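Local atomic coordinates of putative xanthine dehydrogenase YAGS fad-binding subunit (Escherichia coli, PDB entry 5G5G), a protein that binds the molybdenum centre and its pterin cytosine dinucleotide as a subunit of a periplasmic aldehyde oxidase, and so probably houses the site of aldehyde oxidation. Residues 594-602 and 721-731. Sequence-based numbering, arbitrary orientation.
Sequences GVHSATGEV and LDKLLDKLPDV
Thr599 OG1 is gripped twice by Glu601: the hydroxyl gives its proton to carboxylate oxygen OE1 at 2.6 Å from OG1, approaching on the anti side, some 22° out of the carboxylate plane, and weakly accepts the backbone N-H of the same residue. Threonine suits this place because its hydroxyl can donate and accept at once. The other oxygen, OE2, is bound by Arg603 and by the backbone of another protein chain. Nearer the backbone, the methylene CG of Glu601 runs alongside Leu721, 4.0 Å from its CD2. With an alanine in place of Glu601, Thr599 would probably lose the acceptor of its hydroxyl, Arg603 its charged mate, and Leu721 a neighbour for CD2.

The turn belongs to a beta-hairpin joining strands 584-596 and 602-612, closed by His596 N to Glu601 O at 2.9 Å; the imidazole ND1 of His596 accepts Ala598 N inside the loop. Gly600 has a positive phi of 79°, and a CB there would probably fall too near Leu721 CB, which already lies 3.2 Å from Gly600 O.

The C-terminal residues 721-731 lay a row of leucines against this turn, their branched apolar ends packing on backbone and valines without needing polar partners; no hydrogen bond joins the two segments. Leu728 points at the turn: with CG anti to the carbonyl carbon (chi1 -64°), its CD1 comes 3.7 Å from Gly600 CA. In Leu725, CD1 lies 3.4 Å from Thr599 O. One methyl of Leu724, CD1, touches both Val595 CG1 and Val602 CG2, crossing the latter side chain at about a right angle; Val595 and Val602 also lean on helix 698-710. Val731 CG2 meets Ala598 CB at 3.9 Å, while Ser597 O and Ala598 O each accept a hydrogen bond from a basic side chain of another protein chain.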
ATOM      1  N   GLY C 594     -17.812  -4.688  12.583  1.00 14.58           N
ATOM      2  CA  GLY C 594     -18.213  -4.046  13.812  1.00 14.94           C
ATOM      3  C   GLY C 594     -18.123  -2.539  13.558  1.00 15.34           C
ATOM      4  O   GLY C 594     -17.190  -2.080  12.886  1.00 14.74           O
ATOM      5  N   VAL C 595     -19.085  -1.795  14.089  1.00 15.42           N
ATOM      6  CA  VAL C 595     -19.047  -0.331  14.005  1.00 15.76           C
ATOM      7  C   VAL C 595     -19.127   0.163  15.445  1.00 16.35           C
ATOM      8  O   VAL C 595     -20.055  -0.183  16.193  1.00 16.58           O
ATOM      9  CB  VAL C 595     -20.172   0.263  13.147  1.00 15.71           C
ATOM     10  CG1 VAL C 595     -20.122   1.807  13.172  1.00 16.19           C
ATOM     11  CG2 VAL C 595     -20.101  -0.262  11.697  1.00 15.16           C
ATOM     12  N   HIS C 596     -18.143   0.948  15.839  1.00 16.71           N
ATOM     13  CA  HIS C 596     -18.145   1.413  17.220  1.00 18.29           C
ATOM     14  C   HIS C 596     -19.328   2.349  17.468  1.00 19.11           C
ATOM     15  O   HIS C 596     -19.523   3.364  16.764  1.00 19.55           O
ATOM     16  CB  HIS C 596     -16.803   2.057  17.604  1.00 18.82           C
ATOM     17  CG  HIS C 596     -16.599   2.128  19.080  1.00 20.04           C
ATOM     18  ND1 HIS C 596     -17.229   3.054  19.861  1.00 21.60           N
ATOM     19  CD2 HIS C 596     -15.850   1.375  19.917  1.00 21.40           C
ATOM     20  CE1 HIS C 596     -16.905   2.869  21.127  1.00 22.33           C
ATOM     21  NE2 HIS C 596     -16.053   1.858  21.186  1.00 21.98           N
ATOM     22  N   SER C 597     -20.150   2.013  18.450  1.00 19.82           N
ATOM     23  CA  SER C 597     -21.409   2.741  18.649  1.00 20.48           C
ATOM     24  C   SER C 597     -21.181   4.178  19.064  1.00 20.94           C
ATOM     25  O   SER C 597     -22.075   5.013  18.878  1.00 21.79           O
ATOM     26  CB  SER C 597     -22.346   2.055  19.626  1.00 21.61           C
ATOM     27  OG  SER C 597     -21.796   2.056  20.934  1.00 22.19           O
ATOM     28  N   ALA C 598     -20.043   4.447  19.698  1.00 20.28           N
ATOM     29  CA  ALA C 598     -19.666   5.815  20.023  1.00 20.72           C
ATOM     30  C   ALA C 598     -18.949   6.569  18.926  1.00 19.73           C
ATOM     31  O   ALA C 598     -19.429   7.640  18.565  1.00 19.95           O
ATOM     32  CB  ALA C 598     -18.860   5.911  21.326  1.00 21.22           C
ATOM     33  N   THR C 599     -17.832   6.026  18.421  1.00 19.16           N
ATOM     34  CA  THR C 599     -16.887   6.772  17.591  1.00 18.76           C
ATOM     35  C   THR C 599     -17.153   6.585  16.107  1.00 18.23           C
ATOM     36  O   THR C 599     -16.616   7.343  15.311  1.00 18.01           O
ATOM     37  CB  THR C 599     -15.431   6.315  17.809  1.00 18.98           C
ATOM     38  OG1 THR C 599     -15.301   4.916  17.438  1.00 18.13           O
ATOM     39  CG2 THR C 599     -15.042   6.579  19.247  1.00 19.77           C
ATOM     40  N   GLY C 600     -17.917   5.554  15.741  1.00 17.68           N
ATOM     41  CA  GLY C 600     -18.130   5.237  14.323  1.00 17.69           C
ATOM     42  C   GLY C 600     -17.031   4.507  13.587  1.00 16.66           C
ATOM     43  O   GLY C 600     -17.134   4.274  12.367  1.00 16.55           O
ATOM     44  N   GLU C 601     -15.961   4.136  14.289  1.00 16.76           N
ATOM     45  CA  GLU C 601     -14.860   3.409  13.703  1.00 16.11           C
ATOM     46  C   GLU C 601     -15.330   2.053  13.187  1.00 15.51           C
ATOM     47  O   GLU C 601     -16.117   1.409  13.845  1.00 15.86           O
ATOM     48  CB  GLU C 601     -13.741   3.158  14.738  1.00 17.02           C
ATOM     49  CG  GLU C 601     -12.959   4.395  15.113  1.00 17.78           C
ATOM     50  CD  GLU C 601     -12.164   4.216  16.401  1.00 18.89           C
ATOM     51  OE1 GLU C 601     -12.821   4.077  17.475  1.00 20.25           O
ATOM     52  OE2 GLU C 601     -10.911   4.299  16.281  1.00 20.02           O
ATOM     53  N   VAL C 602     -14.910   1.703  11.986  1.00 14.44           N
ATOM     54  CA  VAL C 602     -15.328   0.472  11.335  1.00 14.26           C
ATOM     55  C   VAL C 602     -14.190  -0.541  11.355  1.00 13.87           C
ATOM     56  O   VAL C 602     -13.066  -0.243  10.923  1.00 14.08           O
ATOM     57  CB  VAL C 602     -15.800   0.698   9.895  1.00 13.94           C
ATOM     58  CG1 VAL C 602     -16.421  -0.566   9.363  1.00 14.01           C
ATOM     59  CG2 VAL C 602     -16.787   1.835   9.810  1.00 14.61           C
ATOM     60  N   LEU C 721     -15.811   7.109   9.508  1.00 15.90           N
ATOM     61  CA  LEU C 721     -16.691   7.320  10.638  1.00 16.47           C
ATOM     62  C   LEU C 721     -17.451   8.669  10.573  1.00 17.47           C
ATOM     63  O   LEU C 721     -18.582   8.812  11.068  1.00 17.26           O
ATOM     64  CB  LEU C 721     -15.908   7.237  11.955  1.00 17.50           C
ATOM     65  CG  LEU C 721     -14.849   8.322  12.241  1.00 18.11           C
ATOM     66  CD1 LEU C 721     -15.379   9.601  12.864  1.00 18.96           C
ATOM     67  CD2 LEU C 721     -13.725   7.738  13.128  1.00 18.58           C
ATOM     68  N   ASP C 722     -16.819   9.668   9.949  1.00 17.63           N
ATOM     69  CA  ASP C 722     -17.471  10.964   9.800  1.00 19.28           C
ATOM     70  C   ASP C 722     -18.716  10.899   8.917  1.00 18.82           C
ATOM     71  O   ASP C 722     -19.553  11.789   9.016  1.00 19.38           O
ATOM     72  CB  ASP C 722     -16.504  12.019   9.307  1.00 20.63           C
ATOM     73  CG  ASP C 722     -15.727  11.580   8.103  1.00 22.51           C
ATOM     74  OD1 ASP C 722     -15.225  10.428   8.018  1.00 21.15           O
ATOM     75  OD2 ASP C 722     -15.587  12.430   7.209  1.00 28.85           O
ATOM     76  N   LYS C 723     -18.888   9.831   8.145  1.00 17.87           N
ATOM     77  CA  LYS C 723     -20.097   9.632   7.355  1.00 18.08           C
ATOM     78  C   LYS C 723     -21.201   8.899   8.129  1.00 18.40           C
ATOM     79  O   LYS C 723     -22.362   8.770   7.662  1.00 18.46           O
ATOM     80  CB  LYS C 723     -19.716   8.877   6.085  1.00 17.08           C
ATOM     81  CG  LYS C 723     -18.794   9.691   5.219  1.00 17.88           C
ATOM     82  CD  LYS C 723     -18.344   8.966   3.958  1.00 16.77           C
ATOM     83  CE  LYS C 723     -17.374   9.888   3.235  1.00 16.89           C
ATOM     84  NZ  LYS C 723     -16.763   9.365   2.015  1.00 15.98           N
ATOM     85  N   LEU C 724     -20.864   8.428   9.328  1.00 18.06           N
ATOM     86  CA  LEU C 724     -21.786   7.662  10.172  1.00 18.75           C
ATOM     87  C   LEU C 724     -22.166   8.361  11.451  1.00 19.36           C
ATOM     88  O   LEU C 724     -23.299   8.178  11.966  1.00 19.09           O
ATOM     89  CB  LEU C 724     -21.110   6.334  10.568  1.00 18.92           C
ATOM     90  CG  LEU C 724     -20.607   5.396   9.477  1.00 18.21           C
ATOM     91  CD1 LEU C 724     -19.952   4.128  10.047  1.00 18.33           C
ATOM     92  CD2 LEU C 724     -21.761   4.980   8.586  1.00 18.07           C
ATOM     93  N   LEU C 725     -21.245   9.174  11.971  1.00 19.60           N
ATOM     94  CA  LEU C 725     -21.284   9.607  13.379  1.00 21.91           C
ATOM     95  C   LEU C 725     -22.634  10.207  13.834  1.00 23.24           C
ATOM     96  O   LEU C 725     -23.184   9.851  14.880  1.00 22.90           O
ATOM     97  CB  LEU C 725     -20.146  10.622  13.587  1.00 23.64           C
ATOM     98  CG  LEU C 725     -19.641  10.904  14.986  1.00 26.39           C
ATOM     99  CD1 LEU C 725     -19.137   9.641  15.653  1.00 27.31           C
ATOM    100  CD2 LEU C 725     -18.497  11.902  14.860  1.00 27.03           C
ATOM    101  N   ASP C 726     -23.174  11.124  13.057  1.00 25.19           N
ATOM    102  CA  ASP C 726     -24.413  11.788  13.476  1.00 28.39           C
ATOM    103  C   ASP C 726     -25.703  10.949  13.337  1.00 28.43           C
ATOM    104  O   ASP C 726     -26.768  11.471  13.650  1.00 28.52           O
ATOM    105  CB  ASP C 726     -24.561  13.182  12.834  1.00 31.71           C
ATOM    106  CG  ASP C 726     -24.881  13.135  11.343  1.00 34.65           C
ATOM    107  OD1 ASP C 726     -25.072  12.037  10.790  1.00 37.72           O
ATOM    108  OD2 ASP C 726     -24.913  14.225  10.713  1.00 39.18           O
ATOM    109  N   LYS C 727     -25.622   9.694  12.894  1.00 27.84           N
ATOM    110  CA  LYS C 727     -26.786   8.758  12.948  1.00 31.00           C
ATOM    111  C   LYS C 727     -26.585   7.482  13.802  1.00 30.31           C
ATOM    112  O   LYS C 727     -27.418   6.573  13.746  1.00 31.03           O
ATOM    113  CB  LYS C 727     -27.269   8.433  11.524  1.00 33.17           C
ATOM    114  CG  LYS C 727     -27.853   9.670  10.811  1.00 38.21           C
ATOM    115  CD  LYS C 727     -28.393   9.460   9.388  1.00 41.72           C
ATOM    116  CE  LYS C 727     -27.290   9.162   8.359  1.00 44.57           C
ATOM    117  NZ  LYS C 727     -26.516  10.338   7.845  1.00 45.71           N
ATOM    118  N   LEU C 728     -25.548   7.446  14.641  1.00 28.47           N
ATOM    119  CA  LEU C 728     -25.330   6.351  15.595  1.00 28.18           C
ATOM    120  C   LEU C 728     -26.173   6.513  16.890  1.00 31.23           C
ATOM    121  O   LEU C 728     -26.749   7.601  17.135  1.00 29.62           O
ATOM    122  CB  LEU C 728     -23.863   6.286  15.955  1.00 28.10           C
ATOM    123  CG  LEU C 728     -22.960   5.951  14.807  1.00 26.44           C
ATOM    124  CD1 LEU C 728     -21.543   6.118  15.309  1.00 27.91           C
ATOM    125  CD2 LEU C 728     -23.224   4.534  14.313  1.00 26.22           C
ATOM    126  N   PRO C 729     -26.198   5.459  17.752  1.00 33.31           N
ATOM    127  CA  PRO C 729     -27.057   5.568  18.930  1.00 35.95           C
ATOM    128  C   PRO C 729     -26.503   6.592  19.940  1.00 39.20           C
ATOM    129  O   PRO C 729     -25.370   7.062  19.804  1.00 37.95           O
ATOM    130  CB  PRO C 729     -27.055   4.136  19.513  1.00 35.73           C
ATOM    131  CG  PRO C 729     -26.489   3.239  18.431  1.00 34.46           C
ATOM    132  CD  PRO C 729     -25.501   4.152  17.741  1.00 33.09           C
ATOM    133  N   ASP C 730     -27.306   6.945  20.932  1.00 42.66           N
ATOM    134  CA  ASP C 730     -26.866   7.885  21.962  1.00 45.74           C
ATOM    135  C   ASP C 730     -25.819   7.192  22.849  1.00 47.50           C
ATOM    136  O   ASP C 730     -25.882   5.977  23.057  1.00 45.88           O
ATOM    137  CB  ASP C 730     -28.068   8.372  22.807  1.00 49.79           C
ATOM    138  CG  ASP C 730     -29.172   9.037  21.961  1.00 51.00           C
ATOM    139  OD1 ASP C 730     -28.856   9.720  20.962  1.00 54.20           O
ATOM    140  OD2 ASP C 730     -30.360   8.873  22.299  1.00 53.03           O
ATOM    141  N   VAL C 731     -24.821   7.950  23.321  1.00 49.37           N
ATOM    142  CA  VAL C 731     -23.953   7.500  24.414  1.00 50.12           C
ATOM    143  C   VAL C 731     -24.474   8.328  25.599  1.00 50.29           C
ATOM    144  O   VAL C 731     -24.051   8.140  26.720  1.00 52.45           O
ATOM    145  CB  VAL C 731     -22.428   7.756  24.167  1.00 50.02           C
ATOM    146  CG1 VAL C 731     -21.559   6.740  24.932  1.00 49.44           C
ATOM    147  CG2 VAL C 731     -22.067   7.735  22.677  1.00 48.45           C
TER